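Side-chain contacts in aromatic-amino-acid aminotransferase (Burkholderia pseudomallei, PDB 4F4E), which probably transfers amino groups between aromatic amino acids such as tyrosine and 2-oxoglutarate, using pyridoxal 5'-phosphate as its cofactor: residues A[37-42]-A[51-56]; A[77-82]-A[314-319]; A[283-288]-A[292-297]; A[382-387]-A[412-417]; A[388-393]-A[408-413]. All blocks are in the same frame, centred on the assembly; numbering follows the deposited sequence.

Contact 1: residues A[37-42]-A[51-56]; sequences LGLNEA and KVNLGV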
# COMPACT_ATOMS: atom_id res chain seq x y z
N LEU A 37 13.00 -6.06 -18.08
CA LEU A 37 14.27 -5.89 -17.38
C LEU A 37 15.40 -6.08 -18.36
O LEU A 37 16.36 -5.32 -18.33
CB LEU A 37 14.41 -6.87 -16.20
CG LEU A 37 13.53 -6.66 -14.95
CD1 LEU A 37 13.78 -7.80 -13.95
CD2 LEU A 37 13.71 -5.26 -14.34
N GLY A 38 15.27 -7.09 -19.23
CA GLY A 38 16.24 -7.31 -20.32
C GLY A 38 16.40 -6.12 -21.27
O GLY A 38 17.52 -5.81 -21.70
N LEU A 39 15.29 -5.45 -21.58
CA LEU A 39 15.30 -4.30 -22.47
C LEU A 39 16.04 -3.16 -21.77
O LEU A 39 16.94 -2.54 -22.34
CB LEU A 39 13.87 -3.91 -22.84
CG LEU A 39 13.67 -2.83 -23.91
CD1 LEU A 39 12.26 -2.83 -24.52
CD2 LEU A 39 14.02 -1.48 -23.29
N ASN A 40 15.66 -2.90 -20.53
CA ASN A 40 16.31 -1.85 -19.75
C ASN A 40 17.77 -2.09 -19.52
O ASN A 40 18.56 -1.14 -19.50
CB ASN A 40 15.62 -1.71 -18.41
CG ASN A 40 14.20 -1.25 -18.55
OD1 ASN A 40 13.83 -0.66 -19.56
ND2 ASN A 40 13.37 -1.53 -17.55
N GLU A 41 18.15 -3.35 -19.34
CA GLU A 41 19.56 -3.70 -19.14
C GLU A 41 20.34 -3.36 -20.43
O GLU A 41 21.36 -2.66 -20.36
CB GLU A 41 19.75 -5.17 -18.70
N ALA A 42 19.87 -3.84 -21.58
CA ALA A 42 20.53 -3.54 -22.85
C ALA A 42 20.55 -2.01 -23.09
O ALA A 42 21.58 -1.45 -23.45
CB ALA A 42 19.87 -4.26 -24.01
N LYS A 51 20.52 7.30 -27.72
CA LYS A 51 19.62 6.14 -27.74
C LYS A 51 18.25 6.56 -27.25
O LYS A 51 18.15 7.55 -26.53
CB LYS A 51 20.21 5.09 -26.82
CG LYS A 51 20.57 5.61 -25.43
CD LYS A 51 21.34 4.55 -24.64
CE LYS A 51 21.67 5.06 -23.23
NZ LYS A 51 22.42 3.99 -22.52
N VAL A 52 17.20 5.83 -27.63
CA VAL A 52 15.83 6.20 -27.28
C VAL A 52 15.15 4.98 -26.73
O VAL A 52 15.16 3.90 -27.38
CB VAL A 52 15.02 6.72 -28.52
CG1 VAL A 52 13.59 7.04 -28.13
CG2 VAL A 52 15.69 7.94 -29.13
N ASN A 53 14.62 5.12 -25.51
CA ASN A 53 13.85 4.05 -24.89
C ASN A 53 12.33 4.23 -25.14
O ASN A 53 11.65 5.00 -24.48
CB ASN A 53 14.16 3.92 -23.39
CG ASN A 53 13.60 2.63 -22.79
OD1 ASN A 53 12.85 1.90 -23.41
ND2 ASN A 53 14.04 2.32 -21.59
N LEU A 54 11.80 3.46 -26.09
CA LEU A 54 10.35 3.45 -26.32
C LEU A 54 9.64 2.30 -25.60
O LEU A 54 8.45 2.09 -25.79
CB LEU A 54 10.08 3.39 -27.83
CG LEU A 54 10.63 4.53 -28.68
CD1 LEU A 54 10.28 4.26 -30.17
CD2 LEU A 54 10.06 5.87 -28.20
N GLY A 55 10.37 1.56 -24.78
CA GLY A 55 9.81 0.52 -23.96
C GLY A 55 9.27 0.97 -22.61
O GLY A 55 8.74 0.16 -21.86
N VAL A 56 9.38 2.25 -22.29
CA VAL A 56 8.90 2.78 -20.99
C VAL A 56 7.37 2.81 -20.95
O VAL A 56 6.71 2.56 -21.95
CB VAL A 56 9.45 4.19 -20.72
CG1 VAL A 56 11.00 4.15 -20.65
CG2 VAL A 56 9.04 5.16 -21.85
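Leu39 and Asn40, on helix 35-45, meet Asn53 and Gly55 where strand 52-53 runs out into an Asx turn. The strand pairs in parallel with strand 390-391, and the helix packs beside this small sheet. Along segment 51-56, Lys51 first sends its extended chain past the helix segment to the end of the helix, where NZ donates to the carbonyls of Phe43 and Asp46 and the ammonium makes a cation-pi contact with Phe43. Val52 faces the other way, onto Ile390, while its backbone bonds to Gly389 and Tyr391. Asn53 then turns back toward the helix. Its CG lies anti to the backbone N (chi1 -168°), which leaves OD1 able to accept from Gly55 N at 2.9 Å with an N-H...O angle of 141°, the donor being tilted out of the carbonyl plane. This bond closes the Asx turn and fixes the rotation of the amide that the helix side chains then meet. Leu39 CD2 lies 3.6 Å from Asn53 OD1, an apolar methyl against a carbonyl oxygen already engaged. At the nitrogen of the same amide, Asn53 ND2 is 3.6 Å from Asn40 OD1, too far for a hydrogen bond. The two side chains cross at about a right angle, their amide planes 65° apart. Leu54 turns away from the helix, toward Ile390 and Ile398. Last comes Gly55, which has no side chain, and the other methyl of Leu39 settles against its backbone, with CD1 4.2 Å from Gly55 CA.

Contact 2: residues A[77-82]-A[314-319]; sequences KARVEA and GAIVAA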
# COMPACT_ATOMS: atom_id res chain seq x y z
N LYS A 77 2.94 23.08 -2.35
CA LYS A 77 3.54 24.26 -1.71
C LYS A 77 2.59 24.82 -0.66
O LYS A 77 3.00 25.09 0.48
CB LYS A 77 3.98 25.31 -2.77
N ALA A 78 1.32 24.99 -1.01
CA ALA A 78 0.31 25.39 -0.05
C ALA A 78 0.14 24.43 1.13
O ALA A 78 -0.04 24.86 2.27
CB ALA A 78 -1.03 25.60 -0.75
N ARG A 79 0.21 23.12 0.89
CA ARG A 79 -0.05 22.19 1.96
C ARG A 79 1.09 22.07 2.98
O ARG A 79 0.85 21.87 4.18
CB ARG A 79 -0.34 20.82 1.40
CG ARG A 79 -0.84 19.86 2.44
CD ARG A 79 -1.26 18.58 1.78
NE ARG A 79 -1.52 17.63 2.83
CZ ARG A 79 -2.66 17.50 3.47
NH1 ARG A 79 -3.71 18.24 3.12
NH2 ARG A 79 -2.74 16.58 4.45
N VAL A 80 2.33 22.14 2.48
CA VAL A 80 3.48 21.96 3.36
C VAL A 80 3.54 23.12 4.35
O VAL A 80 3.91 22.92 5.52
CB VAL A 80 4.81 21.74 2.58
CG1 VAL A 80 5.40 23.03 2.02
CG2 VAL A 80 5.81 21.02 3.48
N GLU A 81 3.14 24.33 3.91
CA GLU A 81 3.10 25.49 4.79
C GLU A 81 2.10 25.29 5.98
O GLU A 81 2.30 25.88 7.05
CB GLU A 81 2.76 26.77 4.00
N ALA A 82 1.06 24.46 5.81
CA ALA A 82 0.09 24.19 6.89
C ALA A 82 0.67 23.34 8.04
O ALA A 82 0.08 23.31 9.14
CB ALA A 82 -1.19 23.56 6.34
N GLY A 314 -3.07 11.31 -2.16
CA GLY A 314 -4.52 11.54 -2.10
C GLY A 314 -4.93 12.92 -1.65
O GLY A 314 -5.86 13.49 -2.19
N ALA A 315 -4.22 13.47 -0.66
CA ALA A 315 -4.52 14.80 -0.17
C ALA A 315 -4.30 15.86 -1.25
O ALA A 315 -5.07 16.81 -1.36
CB ALA A 315 -3.72 15.12 1.06
N ILE A 316 -3.22 15.70 -2.00
CA ILE A 316 -2.92 16.57 -3.12
C ILE A 316 -3.96 16.47 -4.25
O ILE A 316 -4.45 17.50 -4.73
CB ILE A 316 -1.49 16.33 -3.62
CG1 ILE A 316 -0.49 16.73 -2.53
CG2 ILE A 316 -1.20 17.05 -4.91
CD1 ILE A 316 -0.42 18.19 -2.06
N VAL A 317 -4.33 15.26 -4.65
CA VAL A 317 -5.34 15.12 -5.68
C VAL A 317 -6.63 15.75 -5.16
O VAL A 317 -7.29 16.50 -5.91
CB VAL A 317 -5.56 13.67 -6.10
CG1 VAL A 317 -6.86 13.48 -6.97
CG2 VAL A 317 -4.34 13.11 -6.81
N ALA A 318 -7.04 15.43 -3.93
CA ALA A 318 -8.28 16.01 -3.36
C ALA A 318 -8.22 17.54 -3.36
O ALA A 318 -9.22 18.22 -3.72
CB ALA A 318 -8.53 15.50 -1.93
N ALA A 319 -7.05 18.09 -2.99
CA ALA A 319 -6.86 19.57 -3.00
C ALA A 319 -7.04 20.19 -4.40
O ALA A 319 -7.71 21.24 -4.52
CB ALA A 319 -5.49 19.96 -2.41
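With chi1 at -171°, Arg79 carries CG opposite its backbone N, and the chain stays extended as far as NE, enough to reach from helix 70-81 to Ala315 and Ile316 on helix 312-322. The last torsion, chi4 at 86°, swings the guanidinium across the line of the chain and presents one flat face to Ala315. The methyl sits over the centre of that face: Ala315 CB is 3.5 Å from Arg79 CZ and nearly equidistant from the three nitrogens, at 3.8 Å from Arg79 NE, 3.7 Å from Arg79 NH1 and 3.8 Å from Arg79 NH2, evidence for a centred approach. Further back along the arginine, Ile316 extends its CD1 to within 4.0 Å of Arg79 CD, so the aliphatic part of the chain meets an aliphatic partner. The contact thus joins two helices far apart in sequence. Around it, Ile316 also packs on Ala75 and Glu76 of helix 70-81, and Arg79 touches Leu84 and Thr311. Val80, the next residue along, packs on Val80 of the second subunit, which places this helix at the dimer interface. No hydrogen bond or salt bridge crosses the two segments. The interaction is dispersive, a methyl laid on a planar cation, and because the N-H bonds lie in the guanidinium plane, this stacking does not compete with polar partners that might approach at its edge.

Contact 3: residues A[283-288]-A[292-297]; sequences IITDSK and ARVLSQ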
# COMPACT_ATOMS: atom_id res chain seq x y z
N ILE A 283 -17.28 0.70 -6.29
CA ILE A 283 -18.22 -0.39 -6.55
C ILE A 283 -19.66 0.17 -6.58
O ILE A 283 -20.07 0.87 -5.67
CB ILE A 283 -18.12 -1.51 -5.47
CG1 ILE A 283 -16.68 -2.02 -5.34
CG2 ILE A 283 -19.09 -2.65 -5.78
CD1 ILE A 283 -16.48 -2.98 -4.15
N ILE A 284 -20.42 -0.15 -7.63
CA ILE A 284 -21.81 0.27 -7.72
C ILE A 284 -22.67 -0.83 -7.11
O ILE A 284 -22.58 -2.01 -7.54
CB ILE A 284 -22.20 0.60 -9.17
CG1 ILE A 284 -21.37 1.77 -9.69
CG2 ILE A 284 -23.73 0.86 -9.29
CD1 ILE A 284 -21.58 2.16 -11.16
N THR A 285 -23.48 -0.48 -6.12
CA THR A 285 -24.34 -1.46 -5.46
C THR A 285 -25.80 -1.13 -5.73
O THR A 285 -26.10 -0.08 -6.31
CB THR A 285 -24.08 -1.49 -3.97
OG1 THR A 285 -24.60 -0.28 -3.40
CG2 THR A 285 -22.51 -1.65 -3.70
N ASP A 286 -26.69 -2.02 -5.31
CA ASP A 286 -28.11 -1.88 -5.65
C ASP A 286 -28.83 -0.93 -4.69
O ASP A 286 -29.94 -0.44 -5.00
CB ASP A 286 -28.81 -3.25 -5.56
CG ASP A 286 -28.46 -4.16 -6.71
OD1 ASP A 286 -27.66 -3.76 -7.58
OD2 ASP A 286 -29.04 -5.26 -6.79
N SER A 287 -28.26 -0.71 -3.51
CA SER A 287 -28.92 0.08 -2.46
C SER A 287 -27.96 0.65 -1.45
O SER A 287 -26.80 0.22 -1.36
CB SER A 287 -29.95 -0.81 -1.72
OG SER A 287 -29.35 -1.84 -0.96
N LYS A 288 -28.44 1.61 -0.67
CA LYS A 288 -27.64 2.11 0.47
C LYS A 288 -27.23 1.01 1.43
O LYS A 288 -26.08 0.99 1.94
CB LYS A 288 -28.40 3.15 1.27
CG LYS A 288 -28.53 4.48 0.58
CD LYS A 288 -29.15 5.53 1.52
CE LYS A 288 -29.48 6.79 0.73
NZ LYS A 288 -30.11 7.94 1.46
N ALA A 292 -23.42 -0.26 2.36
CA ALA A 292 -22.88 -0.34 3.71
C ALA A 292 -22.28 -1.71 3.97
O ALA A 292 -21.19 -1.82 4.52
CB ALA A 292 -23.98 -0.06 4.74
N ARG A 293 -22.98 -2.78 3.59
CA ARG A 293 -22.42 -4.12 3.75
C ARG A 293 -21.11 -4.32 2.94
O ARG A 293 -20.09 -4.87 3.45
CB ARG A 293 -23.50 -5.19 3.39
CG ARG A 293 -24.66 -5.16 4.39
CD ARG A 293 -25.69 -6.25 4.14
NE ARG A 293 -26.61 -5.96 3.04
CZ ARG A 293 -26.64 -6.55 1.83
NH1 ARG A 293 -25.76 -7.47 1.44
NH2 ARG A 293 -27.56 -6.17 0.97
N VAL A 294 -21.15 -3.91 1.68
CA VAL A 294 -19.99 -4.07 0.79
C VAL A 294 -18.78 -3.28 1.35
O VAL A 294 -17.66 -3.79 1.46
CB VAL A 294 -20.36 -3.66 -0.67
CG1 VAL A 294 -19.09 -3.37 -1.51
CG2 VAL A 294 -21.20 -4.74 -1.36
N LEU A 295 -18.99 -2.02 1.70
CA LEU A 295 -17.91 -1.25 2.29
C LEU A 295 -17.34 -1.93 3.54
O LEU A 295 -16.15 -1.95 3.75
CB LEU A 295 -18.37 0.18 2.61
CG LEU A 295 -17.34 1.12 3.25
CD1 LEU A 295 -16.19 1.31 2.27
CD2 LEU A 295 -17.96 2.48 3.58
N SER A 296 -18.20 -2.50 4.37
CA SER A 296 -17.77 -3.08 5.61
C SER A 296 -16.82 -4.25 5.37
O SER A 296 -15.88 -4.49 6.14
CB SER A 296 -18.96 -3.49 6.51
OG SER A 296 -19.58 -4.72 6.14
N GLN A 297 -17.07 -4.97 4.29
CA GLN A 297 -16.22 -6.10 3.93
C GLN A 297 -14.97 -5.63 3.22
O GLN A 297 -13.89 -6.18 3.42
CB GLN A 297 -17.00 -7.12 3.08
CG GLN A 297 -18.13 -7.80 3.85
CD GLN A 297 -17.71 -8.48 5.14
OE1 GLN A 297 -16.58 -9.00 5.26
NE2 GLN A 297 -18.61 -8.51 6.12
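Ala292 N donates to Lys288 O at 3.0 Å, the N-H...O angle being 154°, a regular turn of helix 288-303 that links the two segments through the backbone. Segment 283-288 leaves strand 278-284 at Ile284, turns through Thr285 and Asp286, and enters the helix at Ser287, the N-cap residue, whose OG accepts from Glu290 N. Folded back, the helix brings Val294 over the strand end and the turn, its CA 8.0 Å from the CA of Thr285. Val294 holds CG1 anti to its backbone N (chi1 161°) and CG2 anti to the carbonyl carbon, which sends the two methyls to different partners. CG1 meets Ile283 CD1 at 3.7 Å, while CG2 reaches Thr285 CG2 tip to tip at 4.1 Å. This is a tight strand-turn-helix connection on the large mixed sheet of the fold-type I aminotransferases, in which strand 278-284 runs antiparallel to both neighbours. Phe136 of helix 125-140 packs on Val294, and Phe25 of the second subunit packs on both Ile283 and Val294. Arg293, Ser296 and Gln297 turn polar groups to that subunit. Ser296 OG donates to Arg293 O at 2.7 Å, approaching from the same face of that carbonyl as Gln297 N, and receives a bond from Ala31 N of the second subunit. Arg293 NH1 donates to the carbonyls of Phe25 and Val28 there, while its NE forms a salt bridge with Asp289 one turn back.

Contact 4: residues A[382-387]-A[412-417]; sequences DRLREE and ANAIAA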
# COMPACT_ATOMS: atom_id res chain seq x y z
N ASP A 382 14.67 -5.95 -33.20
CA ASP A 382 16.07 -6.24 -32.90
C ASP A 382 16.99 -5.35 -33.79
O ASP A 382 17.98 -4.81 -33.33
CB ASP A 382 16.42 -7.71 -33.20
CG ASP A 382 15.82 -8.70 -32.22
OD1 ASP A 382 15.62 -8.36 -31.03
OD2 ASP A 382 15.58 -9.85 -32.67
N ARG A 383 16.65 -5.19 -35.06
CA ARG A 383 17.46 -4.37 -35.96
C ARG A 383 17.39 -2.93 -35.52
O ARG A 383 18.40 -2.23 -35.51
CB ARG A 383 17.00 -4.43 -37.43
CG ARG A 383 17.36 -5.73 -38.14
CD ARG A 383 17.48 -5.57 -39.64
NE ARG A 383 16.26 -5.14 -40.33
CZ ARG A 383 15.18 -5.91 -40.55
NH1 ARG A 383 15.09 -7.18 -40.11
NH2 ARG A 383 14.14 -5.41 -41.19
N LEU A 384 16.20 -2.47 -35.14
CA LEU A 384 16.01 -1.07 -34.73
C LEU A 384 16.90 -0.78 -33.53
O LEU A 384 17.43 0.32 -33.40
CB LEU A 384 14.53 -0.82 -34.44
CG LEU A 384 13.98 0.57 -34.14
CD1 LEU A 384 14.13 1.45 -35.39
CD2 LEU A 384 12.51 0.49 -33.67
N ARG A 385 17.07 -1.77 -32.64
CA ARG A 385 17.89 -1.61 -31.45
C ARG A 385 19.38 -1.60 -31.80
O ARG A 385 20.13 -0.68 -31.46
CB ARG A 385 17.56 -2.71 -30.43
CG ARG A 385 18.48 -2.72 -29.24
CD ARG A 385 18.16 -3.83 -28.24
NE ARG A 385 18.38 -5.15 -28.84
CZ ARG A 385 17.41 -5.97 -29.22
NH1 ARG A 385 16.11 -5.63 -29.09
NH2 ARG A 385 17.74 -7.15 -29.74
N GLU A 386 19.80 -2.61 -32.55
CA GLU A 386 21.21 -2.81 -32.84
C GLU A 386 21.74 -1.73 -33.79
O GLU A 386 22.80 -1.16 -33.55
CB GLU A 386 21.42 -4.19 -33.45
CG GLU A 386 21.15 -5.29 -32.43
CD GLU A 386 20.96 -6.68 -33.03
OE1 GLU A 386 21.02 -7.65 -32.24
OE2 GLU A 386 20.73 -6.84 -34.26
N GLU A 387 20.98 -1.47 -34.85
CA GLU A 387 21.43 -0.56 -35.90
C GLU A 387 21.28 0.91 -35.49
O GLU A 387 22.08 1.72 -35.94
CB GLU A 387 20.71 -0.85 -37.20
CG GLU A 387 21.06 -2.23 -37.74
CD GLU A 387 20.32 -2.56 -39.02
OE1 GLU A 387 19.29 -1.91 -39.28
OE2 GLU A 387 20.82 -3.42 -39.79
N ALA A 412 11.57 8.18 -36.57
CA ALA A 412 10.89 7.93 -37.83
C ALA A 412 11.87 7.47 -38.92
O ALA A 412 11.60 6.53 -39.68
CB ALA A 412 10.15 9.16 -38.31
N ASN A 413 13.02 8.14 -39.00
CA ASN A 413 14.02 7.80 -39.98
C ASN A 413 14.60 6.40 -39.71
O ASN A 413 14.86 5.65 -40.64
CB ASN A 413 15.13 8.86 -40.03
CG ASN A 413 14.64 10.19 -40.60
OD1 ASN A 413 13.46 10.29 -40.91
ND2 ASN A 413 15.55 11.19 -40.75
N ALA A 414 14.81 6.05 -38.44
CA ALA A 414 15.29 4.72 -38.10
C ALA A 414 14.27 3.66 -38.54
O ALA A 414 14.62 2.65 -39.18
CB ALA A 414 15.60 4.61 -36.63
N ILE A 415 12.99 3.90 -38.27
CA ILE A 415 11.94 2.97 -38.70
C ILE A 415 11.90 2.82 -40.21
O ILE A 415 11.85 1.70 -40.74
CB ILE A 415 10.57 3.38 -38.12
CG1 ILE A 415 10.56 3.20 -36.59
CG2 ILE A 415 9.42 2.57 -38.75
CD1 ILE A 415 9.39 3.81 -35.87
N ALA A 416 11.97 3.95 -40.91
CA ALA A 416 12.03 3.92 -42.36
C ALA A 416 13.21 3.09 -42.89
O ALA A 416 13.07 2.34 -43.90
CB ALA A 416 12.05 5.33 -42.90
N ALA A 417 14.36 3.19 -42.22
CA ALA A 417 15.52 2.43 -42.59
C ALA A 417 15.32 0.93 -42.40
O ALA A 417 15.73 0.16 -43.27
CB ALA A 417 16.75 2.91 -41.85
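Leu384 projects one methyl, CD1, against the helix 408-419 backbone between Ala414 and Ile415. It lies 3.7 Å from Ala414 CB, 3.9 Å from Ala414 C and 3.9 Å from Ile415 N, and its near-equal distances show the methyl resting on the peptide link as much as on a side chain. Ile415 points its CB the other way, so its share is made by CG1, 4.2 Å from Leu384 CD1. With CG anti to the backbone N (chi1 -173°), Leu384 stretches out from helix 378-388, and the small alanine opposite lets the backbones come near: the CA atoms of Leu384 and Ala414 are 6.7 Å apart. This is helix-on-helix packing within the smaller domain of the aminotransferase fold, where Ile415 also touches Leu352 of the long helix 324-354 and Leu384 touches Leu376. Away from the interface, Asp382 and Arg385 pair along their own helix. Arg385 NH2 reaches Asp382 OD1 at 2.8 Å in a salt bridge; the oxygen lies near the guanidinium plane but is itself met from above its carboxylate plane. Arg383 NH2 donates to Val418 O, tying helix 378-388 to the later part of helix 408-419.

Contact 5: residues A[388-393]-A[408-413]; sequences FGIYAV and LDVVAN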
# COMPACT_ATOMS: atom_id res chain seq x y z
N PHE A 388 20.28 1.20 -34.65
CA PHE A 388 19.86 2.60 -34.43
C PHE A 388 19.74 3.03 -32.99
O PHE A 388 19.54 4.21 -32.74
CB PHE A 388 18.59 2.92 -35.24
CG PHE A 388 18.79 2.79 -36.71
CD1 PHE A 388 19.51 3.75 -37.39
CD2 PHE A 388 18.35 1.68 -37.40
CE1 PHE A 388 19.74 3.65 -38.74
CE2 PHE A 388 18.61 1.57 -38.75
CZ PHE A 388 19.30 2.54 -39.41
N GLY A 389 19.92 2.11 -32.04
CA GLY A 389 19.84 2.43 -30.63
C GLY A 389 18.47 2.92 -30.21
O GLY A 389 18.34 3.70 -29.24
N ILE A 390 17.43 2.47 -30.94
CA ILE A 390 16.04 2.77 -30.63
C ILE A 390 15.37 1.50 -30.13
O ILE A 390 15.34 0.48 -30.85
CB ILE A 390 15.28 3.30 -31.86
CG1 ILE A 390 16.00 4.51 -32.53
CG2 ILE A 390 13.82 3.58 -31.50
CD1 ILE A 390 16.15 5.82 -31.78
N TYR A 391 14.88 1.54 -28.88
CA TYR A 391 14.46 0.36 -28.15
C TYR A 391 12.93 0.28 -28.07
O TYR A 391 12.31 1.04 -27.34
CB TYR A 391 15.06 0.40 -26.73
CG TYR A 391 16.54 0.10 -26.70
CD1 TYR A 391 17.47 1.02 -27.21
CD2 TYR A 391 17.03 -1.11 -26.20
CE1 TYR A 391 18.81 0.75 -27.19
CE2 TYR A 391 18.37 -1.37 -26.17
CZ TYR A 391 19.26 -0.45 -26.69
OH TYR A 391 20.58 -0.72 -26.72
N ALA A 392 12.35 -0.60 -28.88
CA ALA A 392 10.92 -0.96 -28.79
C ALA A 392 10.84 -2.33 -28.14
O ALA A 392 11.86 -3.04 -27.99
CB ALA A 392 10.30 -0.98 -30.17
N VAL A 393 9.64 -2.70 -27.69
CA VAL A 393 9.40 -4.00 -27.05
C VAL A 393 9.31 -5.07 -28.17
O VAL A 393 8.93 -4.79 -29.30
CB VAL A 393 8.11 -3.93 -26.20
CG1 VAL A 393 7.88 -5.21 -25.41
CG2 VAL A 393 8.14 -2.69 -25.31
N LEU A 408 11.66 12.69 -32.54
CA LEU A 408 10.65 12.19 -33.49
C LEU A 408 11.28 11.85 -34.85
O LEU A 408 10.99 10.83 -35.44
CB LEU A 408 9.49 13.17 -33.66
CG LEU A 408 8.39 12.74 -34.63
CD1 LEU A 408 7.79 11.37 -34.33
CD2 LEU A 408 7.32 13.80 -34.65
N ASP A 409 12.17 12.71 -35.34
CA ASP A 409 12.70 12.50 -36.65
C ASP A 409 13.71 11.37 -36.66
O ASP A 409 13.79 10.60 -37.62
CB ASP A 409 13.33 13.77 -37.18
CG ASP A 409 12.34 14.90 -37.24
OD1 ASP A 409 11.43 14.86 -38.01
OD2 ASP A 409 12.44 15.81 -36.44
N VAL A 410 14.50 11.30 -35.60
CA VAL A 410 15.45 10.22 -35.41
C VAL A 410 14.74 8.86 -35.45
O VAL A 410 15.12 7.93 -36.18
CB VAL A 410 16.23 10.45 -34.12
CG1 VAL A 410 17.10 9.25 -33.80
CG2 VAL A 410 17.12 11.71 -34.27
N VAL A 411 13.65 8.76 -34.68
CA VAL A 411 12.89 7.53 -34.60
C VAL A 411 12.22 7.19 -35.94
O VAL A 411 12.29 6.02 -36.41
CB VAL A 411 11.82 7.59 -33.48
CG1 VAL A 411 10.84 6.42 -33.58
CG2 VAL A 411 12.47 7.62 -32.10
N ALA A 412 11.57 8.18 -36.57
CA ALA A 412 10.89 7.93 -37.83
C ALA A 412 11.87 7.47 -38.92
O ALA A 412 11.60 6.53 -39.68
CB ALA A 412 10.15 9.16 -38.31
N ASN A 413 13.02 8.14 -39.00
CA ASN A 413 14.02 7.80 -39.98
C ASN A 413 14.60 6.40 -39.71
O ASN A 413 14.86 5.65 -40.64
CB ASN A 413 15.13 8.86 -40.03
CG ASN A 413 14.64 10.19 -40.60
OD1 ASN A 413 13.46 10.29 -40.91
ND2 ASN A 413 15.55 11.19 -40.75
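Ile390 sets its terminal methyl against two successive valines of helix 408-419: CD1 is 4.1 Å from Val410 CG1 and equally 4.1 Å from Val411 CG2. The equal distances mean that the methyl sits against both branches without favouring one, and both valine chains cross the isoleucine at a slant. The valines use different branches. Val410 offers the methyl anti to its backbone N, Val411 the one anti to its carbonyl carbon, which lets consecutive residues of one helix reach the same atom. For its part, Ile390 holds CG1 beside its own backbone N with chi1 at -53°, and chi2 at -65° bends CD1 toward the helix. The next shell fixes where Ile390 stands. Strand 390-391 follows helix 378-388 directly, the change of direction being made at Gly389, whose phi of 63° takes the chain out of helical geometry. Ile390 N then probably bonds to Leu384 O, so the start of the strand is held close to the helix it has just left. Leu54 packs on both Ile390 and Val411, and Leu403 packs on Val411. Further out, Tyr391 points the opposite way from Ile390, meeting Phe43 edge to face and bonding through OH to Asp46, while Asp409 OD1 forms a salt bridge with Arg351 of helix 324-354. Strand 390-391 pairs in parallel with strand 52-53, and its alternate side chains face helix 408-419 on one side and helix 35-45 on the other, in the small domain of the fold-type I aminotransferases.

In the fold
Contacts 1, 4 and 5 gather on one side of the chain. Contacts 4 and 5 share helix 408-419, with centres about 6 Å apart, and contact 1 joins contact 5 through the paired strands 52-53 and 390-391. None of these three touches the second subunit; contacts 2 and 3 do, and contact 3 lies across the chain's centre from the other group. Contacts 2 to 5 are buried, with exposed residues at the edge of contacts 3 and 5, whereas contact 1, only partly buried, mixes methyls with amides. Contacts 4 and 5 are apolar methyl packing, in contact 4 partly against helix backbone. Contact 2 lays a methyl on a cation, and contact 3 alone has a hydrogen bond between its segments.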